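Enolase (alpha proteobacterium BAL199, PDB 3UGV) binds magnesium and is probably a lyase or related enzyme of the mandelate racemase and muconate lactonizing enzyme group of the enolase superfamily. Local coordinates at residues F[252-255]-F[261-264]; F[58-63]-F[377-382]; F[113-118]-F[122-127]; F[42-47]-F[178-183]. One frame throughout, in Å; residues are numbered along the deposited sequence.

Interaction 1 lies at the metal end of the barrel-type C-terminal domain, with the side chain of Glu252 about 4 Å from a bound magnesium ion; its nearest atoms are about 13 Å from interactions 3 and 4 and about 18 Å from interaction 2. Interactions 2 and 4 tie the N-terminal antiparallel sheet to the C-terminal domain, through its neighbouring strands 52-65 and 30-47, and their nearest atoms are about 8 Å apart. In interaction 4, Leu181 lies about 14 Å from a magnesium ion. Interaction 3 stays within the N-terminal domain, its nearest atoms about 6 Å from interaction 2. Interactions 3 and 4 occupy opposite sides of the chain's centre.

Interaction 1 of 4, residues F[252-255]-F[261-264]; sequences EPVV and GYAQ
The ring of Tyr262 lies across Val254, whose CG2 methyl sits over one face, 3.9 Å from the ring centroid and 19° off the ring normal: a CH-pi contact shifted a little toward the rim. The valine's first torsion (-57° to CG1) places CG1 beside the backbone N and CG2 between N and the carbonyl carbon, and it is this second branch that meets the ring, with Tyr262 CZ the nearest atom to Val254 CG2 at 3.7 Å. Pro253 approaches differently, bringing CD to the edge of the ring in its plane, 3.6 Å from Tyr262 CE1. The phenol end reaches into the bend of the loop. There Tyr262 OH gives a weak hydrogen bond to Val254 O at 2.6 Å and lies 3.2 Å from Glu252 CA, so face, edge and hydroxyl each meet the loop. The Glu252 side chain passes the hydroxyl with CB and CG, then runs on extended to a carboxylate whose OE2 is held by Asn278 ND2. One magnesium ion of the protein is bound by Asp225, Glu251 and Glu277, so the segment 252-255 begins directly after a metal ligand, as expected at the strand ends of an enolase-superfamily barrel. The contact folds the loop after strand 249-251 back on helix 259-268, to which that loop leads. Helix 232-242 packs against Pro253 and Val254, while strand 273-275 touches Pro253 and Tyr262 through Leu273 and the tyrosine again through Ile275.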
loop_
_atom_site.group_PDB
_atom_site.type_symbol
_atom_site.label_atom_id
_atom_site.label_comp_id
_atom_site.label_asym_id
_atom_site.label_seq_id
_atom_site.Cartn_x
_atom_site.Cartn_y
_atom_site.Cartn_z
ATOM N N GLU F 252 13.634 16.506 -15.917
ATOM C CA GLU F 252 13.776 17.300 -14.675
ATOM C C GLU F 252 13.017 18.621 -14.630
ATOM O O GLU F 252 13.626 19.703 -14.616
ATOM C CB GLU F 252 15.255 17.549 -14.350
ATOM C CG GLU F 252 15.997 16.310 -13.874
ATOM C CD GLU F 252 17.400 16.607 -13.353
ATOM O OE1 GLU F 252 18.086 17.491 -13.926
ATOM O OE2 GLU F 252 17.816 15.943 -12.370
ATOM N N PRO F 253 11.684 18.552 -14.614
ATOM C CA PRO F 253 10.973 19.835 -14.582
ATOM C C PRO F 253 11.137 20.578 -13.253
ATOM O O PRO F 253 11.077 21.797 -13.256
ATOM C CB PRO F 253 9.503 19.435 -14.801
ATOM C CG PRO F 253 9.452 17.948 -14.597
ATOM C CD PRO F 253 10.802 17.415 -14.913
ATOM N N VAL F 254 11.332 19.856 -12.148
ATOM C CA VAL F 254 11.396 20.472 -10.822
ATOM C C VAL F 254 12.670 20.065 -10.109
ATOM O O VAL F 254 13.450 19.284 -10.639
ATOM C CB VAL F 254 10.175 20.105 -9.932
ATOM C CG1 VAL F 254 8.880 20.491 -10.619
ATOM C CG2 VAL F 254 10.178 18.620 -9.575
ATOM N N VAL F 255 12.889 20.615 -8.919
ATOM C CA VAL F 255 14.130 20.375 -8.185
ATOM C C VAL F 255 14.335 18.882 -7.884
ATOM O O VAL F 255 13.415 18.176 -7.483
ATOM C CB VAL F 255 14.206 21.209 -6.890
ATOM C CG1 VAL F 255 13.139 20.762 -5.916
ATOM C CG2 VAL F 255 15.578 21.072 -6.272
ATOM N N GLY F 261 6.724 15.070 -5.860
ATOM C CA GLY F 261 6.295 15.816 -7.037
ATOM C C GLY F 261 6.541 15.046 -8.325
ATOM O O GLY F 261 5.699 15.016 -9.221
ATOM N N TYR F 262 7.704 14.408 -8.416
ATOM C CA TYR F 262 8.031 13.616 -9.594
ATOM C C TYR F 262 7.032 12.480 -9.804
ATOM O O TYR F 262 6.544 12.295 -10.918
ATOM C CB TYR F 262 9.466 13.113 -9.517
ATOM C CG TYR F 262 10.464 14.122 -10.042
ATOM C CD1 TYR F 262 10.301 14.692 -11.294
ATOM C CD2 TYR F 262 11.560 14.507 -9.289
ATOM C CE1 TYR F 262 11.203 15.620 -11.790
ATOM C CE2 TYR F 262 12.467 15.434 -9.773
ATOM C CZ TYR F 262 12.279 15.988 -11.028
ATOM O OH TYR F 262 13.184 16.906 -11.526
ATOM N N ALA F 263 6.697 11.751 -8.735
ATOM C CA ALA F 263 5.695 10.695 -8.839
ATOM C C ALA F 263 4.352 11.222 -9.358
ATOM O O ALA F 263 3.703 10.543 -10.138
ATOM C CB ALA F 263 5.509 9.944 -7.495
ATOM N N GLN F 264 3.940 12.419 -8.935
ATOM C CA GLN F 264 2.678 13.008 -9.411
ATOM C C GLN F 264 2.723 13.327 -10.906
ATOM O O GLN F 264 1.780 13.036 -11.651
ATOM C CB GLN F 264 2.328 14.289 -8.646
ATOM C CG GLN F 264 1.968 14.082 -7.199
ATOM C CD GLN F 264 0.713 13.250 -7.026
ATOM O OE1 GLN F 264 -0.344 13.593 -7.554
ATOM N NE2 GLN F 264 0.825 12.145 -6.286
#

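Interaction 2 of 4, residues F[58-63]-F[377-382]; sequences LILIDI and LDWDED
Leu60 points from strand 52-65 onto the indole of Trp379, joining the antiparallel sheet of the enolase-superfamily N-terminal domain to a late part of the chain, just before helix 381-387. Leu60 CB is 4.1 Å from Trp379 CZ2. One bond farther, CG stands squarely over the six-membered ring, 3.7 Å from its centroid and 2° off the normal, a CH-pi contact with no appreciable offset. From there Leu60 CD2 carries on across the same face and lies 3.7 Å from Trp379 CD2, where the two rings fuse. The first torsion (-89°) sets CG beside the backbone N and over the ring, and the second turns CD2 along the same face. The polar edge of the indole is met by the same strand. Trp379 NE1 donates to Asp62 OD2 at 2.9 Å with an N-H...O angle of 144°; OD2 is met on its syn side but from well out of the carboxylate plane, and itself lies somewhat out of the indole plane, the two planes being nearly perpendicular. Strand 30-47 adds Arg36, which makes a weak, long ion pair with Asp62 OD2 and a salt bridge to Glu381. With an alanine in place of Trp379, Leu60 would probably lose the flat surface it lies on, and Asp62 the N-H donor that helps fix its rotation. Ile61 O completes the rim, in the ring plane and 3.9 Å from Trp379 CZ2. Directly beyond, Asp380 is the N-cap of helix 381-387: Asp380 OD1 accepts a weak bond from Asp382 N at 3.3 Å and another from Val383 N.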
loop_
_atom_site.group_PDB
_atom_site.type_symbol
_atom_site.label_atom_id
_atom_site.label_comp_id
_atom_site.label_asym_id
_atom_site.label_seq_id
_atom_site.Cartn_x
_atom_site.Cartn_y
_atom_site.Cartn_z
ATOM N N LEU F 58 36.956 21.893 -16.591
ATOM C CA LEU F 58 37.311 20.474 -16.591
ATOM C C LEU F 58 38.479 20.232 -15.630
ATOM O O LEU F 58 39.423 21.017 -15.583
ATOM C CB LEU F 58 37.742 20.014 -17.985
ATOM C CG LEU F 58 36.780 20.192 -19.148
ATOM C CD1 LEU F 58 37.495 19.973 -20.475
ATOM C CD2 LEU F 58 35.596 19.256 -19.019
ATOM N N ILE F 59 38.414 19.156 -14.857
ATOM C CA ILE F 59 39.585 18.712 -14.109
ATOM C C ILE F 59 40.183 17.495 -14.820
ATOM O O ILE F 59 39.532 16.456 -14.946
ATOM C CB ILE F 59 39.233 18.380 -12.650
ATOM C CG1 ILE F 59 38.772 19.646 -11.925
ATOM C CG2 ILE F 59 40.431 17.746 -11.935
ATOM C CD1 ILE F 59 38.047 19.386 -10.618
ATOM N N LEU F 60 41.402 17.648 -15.324
ATOM C CA LEU F 60 42.123 16.561 -15.986
ATOM C C LEU F 60 42.864 15.731 -14.947
ATOM O O LEU F 60 43.596 16.266 -14.121
ATOM C CB LEU F 60 43.123 17.116 -17.005
ATOM C CG LEU F 60 42.650 17.363 -18.441
ATOM C CD1 LEU F 60 41.464 18.283 -18.494
ATOM C CD2 LEU F 60 43.776 17.933 -19.288
ATOM N N ILE F 61 42.685 14.421 -15.003
ATOM C CA ILE F 61 43.224 13.536 -13.986
ATOM C C ILE F 61 44.169 12.511 -14.588
ATOM O O ILE F 61 43.810 11.812 -15.534
ATOM C CB ILE F 61 42.084 12.804 -13.259
ATOM C CG1 ILE F 61 41.228 13.818 -12.504
ATOM C CG2 ILE F 61 42.634 11.709 -12.333
ATOM C CD1 ILE F 61 39.941 13.249 -11.986
ATOM N N ASP F 62 45.378 12.435 -14.032
ATOM C CA ASP F 62 46.409 11.501 -14.483
ATOM C C ASP F 62 46.897 10.619 -13.333
ATOM O O ASP F 62 47.364 11.116 -12.314
ATOM C CB ASP F 62 47.602 12.263 -15.055
ATOM C CG ASP F 62 47.412 12.650 -16.507
ATOM O OD1 ASP F 62 47.619 11.779 -17.382
ATOM O OD2 ASP F 62 47.087 13.830 -16.770
ATOM N N ILE F 63 46.783 9.309 -13.507
ATOM C CA ILE F 63 47.257 8.348 -12.531
ATOM C C ILE F 63 48.597 7.805 -12.994
ATOM O O ILE F 63 48.773 7.516 -14.179
ATOM C CB ILE F 63 46.298 7.151 -12.415
ATOM C CG1 ILE F 63 44.920 7.606 -11.965
ATOM C CG2 ILE F 63 46.820 6.153 -11.418
ATOM C CD1 ILE F 63 44.917 8.176 -10.586
ATOM N N LEU F 377 42.100 8.095 -24.138
ATOM C CA LEU F 377 42.237 9.547 -24.052
ATOM C C LEU F 377 43.702 9.955 -24.086
ATOM O O LEU F 377 44.532 9.380 -23.381
ATOM C CB LEU F 377 41.597 10.098 -22.768
ATOM C CG LEU F 377 40.092 9.976 -22.530
ATOM C CD1 LEU F 377 39.743 10.748 -21.286
ATOM C CD2 LEU F 377 39.292 10.495 -23.707
ATOM N N ASP F 378 44.014 10.957 -24.900
ATOM C CA ASP F 378 45.338 11.569 -24.877
ATOM C C ASP F 378 45.184 13.088 -24.913
ATOM O O ASP F 378 44.528 13.643 -25.807
ATOM C CB ASP F 378 46.191 11.060 -26.040
ATOM C CG ASP F 378 46.282 9.542 -26.072
ATOM O OD1 ASP F 378 45.618 8.921 -26.928
ATOM O OD2 ASP F 378 47.000 8.968 -25.230
ATOM N N TRP F 379 45.757 13.760 -23.921
ATOM C CA TRP F 379 45.521 15.186 -23.777
ATOM C C TRP F 379 46.187 15.975 -24.902
ATOM O O TRP F 379 47.273 15.625 -25.363
ATOM C CB TRP F 379 46.032 15.700 -22.432
ATOM C CG TRP F 379 45.547 14.978 -21.206
ATOM C CD1 TRP F 379 46.316 14.542 -20.170
ATOM C CD2 TRP F 379 44.193 14.638 -20.869
ATOM N NE1 TRP F 379 45.534 13.942 -19.216
ATOM C CE2 TRP F 379 44.226 13.988 -19.616
ATOM C CE3 TRP F 379 42.963 14.810 -21.505
ATOM C CZ2 TRP F 379 43.074 13.507 -18.983
ATOM C CZ3 TRP F 379 41.813 14.333 -20.873
ATOM C CH2 TRP F 379 41.883 13.687 -19.628
ATOM N N ASP F 380 45.526 17.039 -25.344
ATOM C CA ASP F 380 46.147 18.010 -26.232
ATOM C C ASP F 380 46.843 19.067 -25.376
ATOM O O ASP F 380 46.250 20.095 -25.033
ATOM C CB ASP F 380 45.104 18.651 -27.144
ATOM C CG ASP F 380 45.719 19.573 -28.176
ATOM O OD1 ASP F 380 46.655 20.321 -27.821
ATOM O OD2 ASP F 380 45.266 19.544 -29.342
ATOM N N GLU F 381 48.100 18.796 -25.031
ATOM C CA GLU F 381 48.837 19.597 -24.054
ATOM C C GLU F 381 49.025 21.077 -24.418
ATOM O O GLU F 381 49.219 21.905 -23.531
ATOM C CB GLU F 381 50.175 18.935 -23.713
ATOM C CG GLU F 381 50.030 17.617 -22.949
ATOM C CD GLU F 381 49.533 17.811 -21.521
ATOM O OE1 GLU F 381 49.427 18.976 -21.068
ATOM O OE2 GLU F 381 49.248 16.792 -20.850
ATOM N N ASP F 382 48.954 21.412 -25.705
ATOM C CA ASP F 382 48.954 22.818 -26.127
ATOM C C ASP F 382 47.680 23.526 -25.660
ATOM O O ASP F 382 47.728 24.525 -24.930
ATOM C CB ASP F 382 49.087 22.939 -27.647
ATOM C CG ASP F 382 50.473 22.575 -28.141
ATOM O OD1 ASP F 382 51.436 22.672 -27.343
ATOM O OD2 ASP F 382 50.599 22.197 -29.330
#

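Interaction 3 of 4, residues F[113-118]-F[122-127]; sequences KSLHFV and GLSMIA
Leu115 and Val118 close on Ser124 where the chain passes from helix 104-114 through a short 3-10 turn into helix 123-142, within the N-terminal domain of this enolase-superfamily fold. Leu115 has CG beside its backbone N and is otherwise stretched out, which brings Leu115 CD1 alongside the serine, 3.8 Å from Ser124 CB; Leu115 CB is 3.8 Å from Ser124 OG. Val118 comes to the hydroxyl with CG2, the methyl between its backbone N and carbonyl carbon, at 3.8 Å from Ser124 OG. Ser124 turns OG away from its carbonyl carbon and beside its own N (chi1 -50°), facing back toward the turn. There Ser124 OG is hydrogen-bonded to Gly119 O, and Val118 O lies 3.4 Å from it. A water joins the backbones of the two segments, accepting from Ser124 N at 2.8 Å and donating to Val118 O at 3.2 Å. It thereby supplies an acceptor for an amide in the first turn of the helix, just after the N-cap Gly122. The turn also meets a second subunit: Phe117 stacks on Tyr78 of that neighbouring subunit, Val118 packs on its Ile126, and Leu123 on its Leu123. Within the turn, His116 NE2 stands 3.6 Å above the centre of the Phe117 ring. With chi1 at 87°, the His116 ring is folded back along the turn toward Lys113, and His116 ND1, near the carbonyl plane and the ring plane alike, donates to Lys113 O at 3.1 Å with an N-H...O angle of 163°.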
loop_
_atom_site.group_PDB
_atom_site.type_symbol
_atom_site.label_atom_id
_atom_site.label_comp_id
_atom_site.label_asym_id
_atom_site.label_seq_id
_atom_site.Cartn_x
_atom_site.Cartn_y
_atom_site.Cartn_z
ATOM N N LYS F 113 34.689 5.868 2.174
ATOM C CA LYS F 113 34.808 5.774 3.632
ATOM C C LYS F 113 35.562 6.965 4.219
ATOM O O LYS F 113 35.206 7.456 5.287
ATOM C CB LYS F 113 35.511 4.483 4.065
ATOM C CG LYS F 113 34.657 3.222 4.037
ATOM C CD LYS F 113 35.428 2.047 4.664
ATOM C CE LYS F 113 34.813 0.681 4.334
ATOM N NZ LYS F 113 33.425 0.497 4.855
ATOM N N SER F 114 36.605 7.428 3.532
ATOM C CA SER F 114 37.439 8.508 4.071
ATOM C C SER F 114 36.656 9.814 4.273
ATOM O O SER F 114 37.024 10.642 5.119
ATOM C CB SER F 114 38.665 8.764 3.187
ATOM O OG SER F 114 38.316 9.470 2.000
ATOM N N LEU F 115 35.583 9.990 3.498
ATOM C CA LEU F 115 34.775 11.207 3.571
ATOM C C LEU F 115 33.323 11.014 4.054
ATOM O O LEU F 115 32.505 11.938 3.932
ATOM C CB LEU F 115 34.782 11.943 2.222
ATOM C CG LEU F 115 36.084 12.605 1.743
ATOM C CD1 LEU F 115 35.806 13.444 0.500
ATOM C CD2 LEU F 115 36.721 13.458 2.838
ATOM N N HIS F 116 32.998 9.847 4.615
ATOM C CA HIS F 116 31.604 9.568 4.990
ATOM C C HIS F 116 31.009 10.557 6.017
ATOM O O HIS F 116 29.808 10.799 6.014
ATOM C CB HIS F 116 31.407 8.107 5.436
ATOM C CG HIS F 116 31.679 7.862 6.891
ATOM N ND1 HIS F 116 32.948 7.670 7.394
ATOM C CD2 HIS F 116 30.837 7.757 7.949
ATOM C CE1 HIS F 116 32.879 7.468 8.700
ATOM N NE2 HIS F 116 31.610 7.518 9.061
ATOM N N PHE F 117 31.850 11.125 6.878
ATOM C CA PHE F 117 31.415 12.101 7.880
ATOM C C PHE F 117 30.992 13.428 7.256
ATOM O O PHE F 117 30.234 14.186 7.860
ATOM C CB PHE F 117 32.531 12.377 8.892
ATOM C CG PHE F 117 32.671 11.324 9.954
ATOM C CD1 PHE F 117 31.601 10.990 10.767
ATOM C CD2 PHE F 117 33.886 10.686 10.159
ATOM C CE1 PHE F 117 31.733 10.029 11.758
ATOM C CE2 PHE F 117 34.024 9.727 11.146
ATOM C CZ PHE F 117 32.944 9.399 11.948
ATOM N N VAL F 118 31.506 13.731 6.067
ATOM C CA VAL F 118 31.013 14.891 5.339
ATOM C C VAL F 118 30.139 14.454 4.163
ATOM O O VAL F 118 30.028 15.149 3.152
ATOM C CB VAL F 118 32.131 15.883 4.914
ATOM C CG1 VAL F 118 32.786 16.521 6.151
ATOM C CG2 VAL F 118 33.154 15.204 4.033
ATOM N N GLY F 122 27.178 14.483 -2.975
ATOM C CA GLY F 122 27.796 15.783 -3.170
ATOM C C GLY F 122 29.281 15.736 -3.485
ATOM O O GLY F 122 29.754 14.810 -4.141
ATOM N N LEU F 123 30.016 16.739 -3.010
ATOM C CA LEU F 123 31.439 16.888 -3.333
ATOM C C LEU F 123 32.281 15.644 -3.057
ATOM O O LEU F 123 33.211 15.365 -3.806
ATOM C CB LEU F 123 32.040 18.106 -2.623
ATOM C CG LEU F 123 31.508 19.466 -3.093
ATOM C CD1 LEU F 123 31.748 20.562 -2.049
ATOM C CD2 LEU F 123 32.105 19.852 -4.448
ATOM N N SER F 124 31.953 14.907 -1.994
ATOM C CA SER F 124 32.673 13.671 -1.648
ATOM C C SER F 124 32.608 12.657 -2.795
ATOM O O SER F 124 33.624 12.136 -3.245
ATOM C CB SER F 124 32.090 13.015 -0.386
ATOM O OG SER F 124 31.940 13.925 0.684
ATOM N N MET F 125 31.384 12.383 -3.234
ATOM C CA MET F 125 31.107 11.460 -4.316
ATOM C C MET F 125 31.866 11.877 -5.585
ATOM O O MET F 125 32.432 11.039 -6.288
ATOM C CB MET F 125 29.587 11.422 -4.569
ATOM C CG MET F 125 29.129 10.496 -5.703
ATOM S SD MET F 125 29.781 8.829 -5.491
ATOM C CE MET F 125 28.256 7.896 -5.432
ATOM N N ILE F 126 31.887 13.180 -5.855
ATOM C CA ILE F 126 32.510 13.711 -7.064
ATOM C C ILE F 126 34.028 13.486 -7.134
ATOM O O ILE F 126 34.565 13.165 -8.200
ATOM C CB ILE F 126 32.164 15.196 -7.263
ATOM C CG1 ILE F 126 30.651 15.342 -7.450
ATOM C CG2 ILE F 126 32.891 15.752 -8.472
ATOM C CD1 ILE F 126 30.201 16.732 -7.773
ATOM N N ALA F 127 34.719 13.642 -6.009
ATOM C CA ALA F 127 36.153 13.405 -5.999
ATOM C C ALA F 127 36.416 11.923 -6.209
ATOM O O ALA F 127 37.262 11.546 -7.026
ATOM C CB ALA F 127 36.767 13.869 -4.714
HETATM O O HOH W 1 30.102 15.735 -0.029
#

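Interaction 4 of 4, residues F[42-47]-F[178-183]; sequences LQRPVT and AVELKA
This is a domain-to-domain contact, part ion pair and part packing: Arg44 of the N-terminal domain reaches helix 171-183 in the barrel-type C-terminal domain of the enolase-superfamily fold. It leaves the corner at 43 and 44, where strand 30-47 breaks, with chi1 at -50° and then a fully extended chain to NE, far enough to bridge two well-separated backbones: even the nearest pair, Arg44 CA and Leu181 CA, is 11.0 Å apart. The guanidinium lies face-on to Leu181, whose CD2 sits over its centre, 3.5 Å from Arg44 CZ. Glu180 comes to the edge instead. Arg44 NH2 and Glu180 OE1 form a salt bridge at 3.6 Å, a long one and probably mainly electrostatic, with the two flat groups turned 59° apart. A water makes a second link, accepting from Arg44 NE at 2.9 Å and donating to Glu180 OE2 at 3.2 Å. Two more carboxylates of the chain, Glu177 and Glu184, make weak, long ion pairs with Arg44 NE and NH1, so the arginine probably balances a cluster of negative charge. Were a methionine to stand in for Arg44, Glu180 would be likely to lose its cation, the water its N-H donor and Leu181 the flat group over its CD2. On the guanidinium face turned from Leu181, Gln43 NE2 lies 3.6 Å above the plane, toward the rim.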
loop_
_atom_site.group_PDB
_atom_site.type_symbol
_atom_site.label_atom_id
_atom_site.label_comp_id
_atom_site.label_asym_id
_atom_site.label_seq_id
_atom_site.Cartn_x
_atom_site.Cartn_y
_atom_site.Cartn_z
ATOM N N LEU F 42 33.244 27.892 -24.301
ATOM C CA LEU F 42 32.294 27.094 -25.088
ATOM C C LEU F 42 32.005 27.687 -26.471
ATOM O O LEU F 42 31.920 28.907 -26.630
ATOM C CB LEU F 42 30.972 26.912 -24.332
ATOM C CG LEU F 42 30.970 26.122 -23.022
ATOM C CD1 LEU F 42 29.628 26.320 -22.304
ATOM C CD2 LEU F 42 31.255 24.649 -23.283
ATOM N N GLN F 43 31.846 26.816 -27.462
ATOM C CA GLN F 43 31.483 27.236 -28.811
ATOM C C GLN F 43 30.112 27.904 -28.806
ATOM O O GLN F 43 29.933 28.996 -29.356
ATOM C CB GLN F 43 31.488 26.044 -29.776
ATOM C CG GLN F 43 30.894 26.374 -31.142
ATOM C CD GLN F 43 31.113 25.278 -32.179
ATOM O OE1 GLN F 43 31.690 24.231 -31.886
ATOM N NE2 GLN F 43 30.647 25.523 -33.406
ATOM N N ARG F 44 29.143 27.243 -28.185
ATOM C CA ARG F 44 27.810 27.812 -28.041
ATOM C C ARG F 44 27.533 28.013 -26.549
ATOM O O ARG F 44 27.378 27.043 -25.806
ATOM C CB ARG F 44 26.758 26.889 -28.674
ATOM C CG ARG F 44 27.081 26.453 -30.101
ATOM C CD ARG F 44 26.091 25.410 -30.616
ATOM N NE ARG F 44 26.271 25.140 -32.041
ATOM C CZ ARG F 44 27.066 24.192 -32.537
ATOM N NH1 ARG F 44 27.768 23.402 -31.732
ATOM N NH2 ARG F 44 27.159 24.032 -33.847
ATOM N N PRO F 45 27.479 29.276 -26.101
ATOM C CA PRO F 45 27.331 29.533 -24.663
ATOM C C PRO F 45 25.991 29.049 -24.092
ATOM O O PRO F 45 24.943 29.224 -24.715
ATOM C CB PRO F 45 27.440 31.061 -24.567
ATOM C CG PRO F 45 27.008 31.550 -25.912
ATOM C CD PRO F 45 27.517 30.521 -26.886
ATOM N N VAL F 46 26.044 28.433 -22.913
ATOM C CA VAL F 46 24.845 28.067 -22.170
ATOM C C VAL F 46 23.982 29.315 -21.967
ATOM O O VAL F 46 24.416 30.280 -21.346
ATOM C CB VAL F 46 25.201 27.462 -20.790
ATOM C CG1 VAL F 46 23.938 27.170 -19.993
ATOM C CG2 VAL F 46 26.071 26.204 -20.941
ATOM N N THR F 47 22.769 29.308 -22.509
ATOM C CA THR F 47 21.872 30.454 -22.374
ATOM C C THR F 47 20.580 30.043 -21.669
ATOM O O THR F 47 19.641 29.549 -22.303
ATOM C CB THR F 47 21.541 31.100 -23.744
ATOM O OG1 THR F 47 22.750 31.540 -24.376
ATOM C CG2 THR F 47 20.592 32.288 -23.574
ATOM N N ALA F 178 19.383 23.974 -34.819
ATOM C CA ALA F 178 18.998 22.567 -34.879
ATOM C C ALA F 178 19.497 21.896 -36.177
ATOM O O ALA F 178 19.993 20.760 -36.145
ATOM C CB ALA F 178 17.495 22.420 -34.734
ATOM N N VAL F 179 19.378 22.599 -37.305
ATOM C CA VAL F 179 19.885 22.077 -38.581
ATOM C C VAL F 179 21.389 21.766 -38.474
ATOM O O VAL F 179 21.834 20.701 -38.900
ATOM C CB VAL F 179 19.595 23.035 -39.791
ATOM C CG1 VAL F 179 20.166 22.465 -41.111
ATOM C CG2 VAL F 179 18.100 23.314 -39.936
ATOM N N GLU F 180 22.154 22.698 -37.900
ATOM C CA GLU F 180 23.589 22.505 -37.644
ATOM C C GLU F 180 23.835 21.291 -36.744
ATOM O O GLU F 180 24.563 20.376 -37.121
ATOM C CB GLU F 180 24.210 23.725 -36.955
ATOM C CG GLU F 180 24.515 24.957 -37.803
ATOM C CD GLU F 180 25.102 26.099 -36.941
ATOM O OE1 GLU F 180 26.323 26.081 -36.650
ATOM O OE2 GLU F 180 24.339 27.005 -36.533
ATOM N N LEU F 181 23.243 21.291 -35.548
ATOM C CA LEU F 181 23.464 20.196 -34.601
ATOM C C LEU F 181 23.131 18.831 -35.200
ATOM O O LEU F 181 23.876 17.877 -35.008
ATOM C CB LEU F 181 22.655 20.390 -33.329
ATOM C CG LEU F 181 22.783 21.708 -32.581
ATOM C CD1 LEU F 181 22.073 21.572 -31.247
ATOM C CD2 LEU F 181 24.240 22.063 -32.400
ATOM N N LYS F 182 22.022 18.730 -35.933
ATOM C CA LYS F 182 21.701 17.448 -36.568
ATOM C C LYS F 182 22.853 16.985 -37.439
ATOM O O LYS F 182 23.279 15.839 -37.347
ATOM C CB LYS F 182 20.431 17.535 -37.413
ATOM C CG LYS F 182 19.924 16.184 -37.908
ATOM C CD LYS F 182 18.557 16.336 -38.562
ATOM C CE LYS F 182 18.108 15.078 -39.311
ATOM N NZ LYS F 182 18.091 13.854 -38.455
ATOM N N ALA F 183 23.342 17.895 -38.282
ATOM C CA ALA F 183 24.410 17.609 -39.242
ATOM C C ALA F 183 25.729 17.235 -38.583
ATOM O O ALA F 183 26.554 16.554 -39.196
ATOM C CB ALA F 183 24.619 18.795 -40.186
HETATM O O HOH W 2 25.355 27.395 -33.542
#